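Local coordinates for histidine triad (HIT) protein (Sinorhizobium meliloti, PDB 3NRD) that probably binds nucleotides through its HIT domain and may act on them as an enzyme, as other members of the histidine triad family do, at residues T3-D8 and I38-R43. Sequence-based numbering, arbitrary orientation. Where two conformers were deposited one is given.
Sequences TTFTLD and ILVPQR. With SO4 (sulfate ion), chain I.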
loop_
_atom_site.group_PDB
_atom_site.type_symbol
_atom_site.label_atom_id
_atom_site.label_comp_id
_atom_site.label_asym_id
_atom_site.label_seq_id
_atom_site.Cartn_x
_atom_site.Cartn_y
_atom_site.Cartn_z
ATOM N N THR A 3 -22.865 6.583 -9.564
ATOM C CA THR A 3 -23.181 6.703 -10.969
ATOM C C THR A 3 -22.658 8.023 -11.555
ATOM O O THR A 3 -22.413 8.060 -12.746
ATOM C CB THR A 3 -24.713 6.560 -11.248
ATOM O OG1 THR A 3 -25.413 7.678 -10.698
ATOM C CG2 THR A 3 -25.285 5.247 -10.646
ATOM N N THR A 4 -22.459 9.066 -10.743
ATOM C CA THR A 4 -21.854 10.333 -11.206
ATOM C C THR A 4 -20.357 10.444 -10.901
ATOM O O THR A 4 -19.764 11.491 -11.143
ATOM C CB THR A 4 -22.564 11.565 -10.595
ATOM O OG1 THR A 4 -22.487 11.504 -9.163
ATOM C CG2 THR A 4 -24.046 11.645 -11.079
ATOM N N PHE A 5 -19.743 9.385 -10.368
ATOM C CA PHE A 5 -18.325 9.445 -10.007
ATOM C C PHE A 5 -17.464 9.660 -11.262
ATOM O O PHE A 5 -17.721 9.023 -12.270
ATOM C CB PHE A 5 -17.885 8.168 -9.263
ATOM C CG PHE A 5 -16.406 8.027 -9.146
ATOM C CD1 PHE A 5 -15.717 8.679 -8.142
ATOM C CD2 PHE A 5 -15.704 7.221 -10.031
ATOM C CE1 PHE A 5 -14.351 8.556 -8.021
ATOM C CE2 PHE A 5 -14.330 7.096 -9.933
ATOM C CZ PHE A 5 -13.647 7.765 -8.927
ATOM N N THR A 6 -16.476 10.554 -11.204
ATOM C CA THR A 6 -15.560 10.783 -12.347
ATOM C C THR A 6 -14.162 10.237 -12.069
ATOM O O THR A 6 -13.494 10.650 -11.116
ATOM C CB THR A 6 -15.420 12.254 -12.669
ATOM O OG1 THR A 6 -16.719 12.835 -12.682
ATOM C CG2 THR A 6 -14.710 12.471 -14.034
ATOM N N LEU A 7 -13.725 9.310 -12.912
ATOM C CA LEU A 7 -12.374 8.810 -12.872
ATOM C C LEU A 7 -11.435 9.929 -13.290
ATOM O O LEU A 7 -11.730 10.666 -14.230
ATOM C CB LEU A 7 -12.245 7.599 -13.803
ATOM C CG LEU A 7 -10.926 6.849 -13.797
ATOM C CD1 LEU A 7 -10.662 6.156 -12.447
ATOM C CD2 LEU A 7 -10.920 5.862 -14.957
ATOM N N ASP A 8 -10.316 10.055 -12.574
ATOM C CA ASP A 8 -9.254 10.986 -12.905
ATOM C C ASP A 8 -8.730 10.720 -14.313
ATOM O O ASP A 8 -8.479 9.582 -14.639
ATOM C CB ASP A 8 -8.112 10.839 -11.900
ATOM C CG ASP A 8 -6.989 11.795 -12.155
ATOM O OD1 ASP A 8 -6.197 11.552 -13.076
ATOM O OD2 ASP A 8 -6.864 12.806 -11.437
ATOM N N ILE A 38 -5.298 -1.474 -10.650
ATOM C CA ILE A 38 -5.686 -0.467 -9.686
ATOM C C ILE A 38 -7.160 -0.567 -9.376
ATOM O O ILE A 38 -7.959 -0.914 -10.254
ATOM C CB ILE A 38 -5.291 0.984 -10.108
ATOM C CG1 ILE A 38 -5.999 1.455 -11.351
ATOM C CG2 ILE A 38 -3.795 1.035 -10.352
ATOM C CD1 ILE A 38 -5.770 2.957 -11.651
ATOM N N LEU A 39 -7.479 -0.281 -8.118
ATOM C CA LEU A 39 -8.848 -0.263 -7.615
ATOM C C LEU A 39 -9.169 1.181 -7.306
ATOM O O LEU A 39 -8.424 1.825 -6.579
ATOM C CB LEU A 39 -9.012 -1.111 -6.364
ATOM C CG LEU A 39 -9.390 -2.560 -6.664
ATOM C CD1 LEU A 39 -8.222 -3.290 -7.350
ATOM C CD2 LEU A 39 -9.828 -3.262 -5.390
ATOM N N VAL A 40 -10.246 1.702 -7.878
ATOM C CA VAL A 40 -10.598 3.125 -7.698
ATOM C C VAL A 40 -11.971 3.146 -7.060
ATOM O O VAL A 40 -12.952 2.859 -7.759
ATOM C CB VAL A 40 -10.591 3.885 -9.003
ATOM C CG1 VAL A 40 -10.957 5.411 -8.734
ATOM C CG2 VAL A 40 -9.239 3.700 -9.701
ATOM N N PRO A 41 -12.037 3.396 -5.735
ATOM C CA PRO A 41 -13.337 3.506 -5.064
ATOM C C PRO A 41 -14.121 4.646 -5.667
ATOM O O PRO A 41 -13.596 5.754 -5.782
ATOM C CB PRO A 41 -12.988 3.857 -3.625
ATOM C CG PRO A 41 -11.566 3.639 -3.465
ATOM C CD PRO A 41 -10.918 3.524 -4.779
ATOM N N GLN A 42 -15.388 4.411 -5.976
ATOM C CA GLN A 42 -16.201 5.387 -6.718
ATOM C C GLN A 42 -16.896 6.367 -5.773
ATOM O O GLN A 42 -18.125 6.490 -5.759
ATOM C CB GLN A 42 -17.194 4.644 -7.561
ATOM C CG GLN A 42 -16.563 3.672 -8.525
ATOM C CD GLN A 42 -17.607 2.835 -9.219
ATOM O OE1 GLN A 42 -17.894 3.060 -10.381
ATOM N NE2 GLN A 42 -18.177 1.866 -8.506
ATOM N N ARG A 43 -16.085 7.065 -4.984
ATOM C CA ARG A 43 -16.521 8.144 -4.110
ATOM C C ARG A 43 -15.790 9.424 -4.529
ATOM O O ARG A 43 -14.595 9.413 -4.740
ATOM C CB ARG A 43 -16.217 7.812 -2.649
ATOM C CG ARG A 43 -16.776 6.516 -2.117
ATOM C CD ARG A 43 -18.297 6.501 -2.147
ATOM N NE ARG A 43 -18.889 5.359 -1.444
ATOM C CZ ARG A 43 -20.129 4.888 -1.628
ATOM N NH1 ARG A 43 -20.945 5.405 -2.556
ATOM N NH2 ARG A 43 -20.539 3.857 -0.903
HETATM S S SO4 I . -21.640 -1.066 -8.498
HETATM O O1 SO4 I . -21.498 -2.422 -8.022
HETATM O O2 SO4 I . -22.379 -1.163 -9.757
HETATM O O3 SO4 I . -22.373 -0.267 -7.520
HETATM O O4 SO4 I . -20.326 -0.481 -8.716
#
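Phe5 lays one face of its ring over the backbone of Gln42, where strand 36-41 of the antiparallel sheet of the HIT fold runs into an inverse gamma turn centred on Gln42. The evidence for a CH-pi contact is direct: Gln42 CA sits 3.6 Å from the centroid of the Phe5 ring, and the line between them leans 13° from the ring normal. Phe5 reaches this site because its CG stands anti to the backbone N (chi1 167°), which carries the ring from the N-terminal segment onto the turn. Farther out, Phe5 CZ touches Val40 CG1 at 3.6 Å. Leu7 extends the apolar patch by setting CD1 against the same methyl, Val40 CG1, at 3.8 Å; Leu11 of helix 9-14 also packs on Val40. No hydrogen bond joins the two segments; the 240 Å² buried comes from the Phe5 ring on the backbone of the turn and from apolar side chains. The Gln42 side chain crosses the ring at about a right angle, and the Gln42 amide plane is turned 76° from the plane of the Phe5 ring. Gln42 OE1 accepts from Gln25 NE2, while Gln42 NE2 donates to Leu23 O and to O4 of a sulfate ion, probably from the crystallisation liquor. Arg43 O approaches the rim of the ring close to its plane, 3.4 Å from Phe5 CE1.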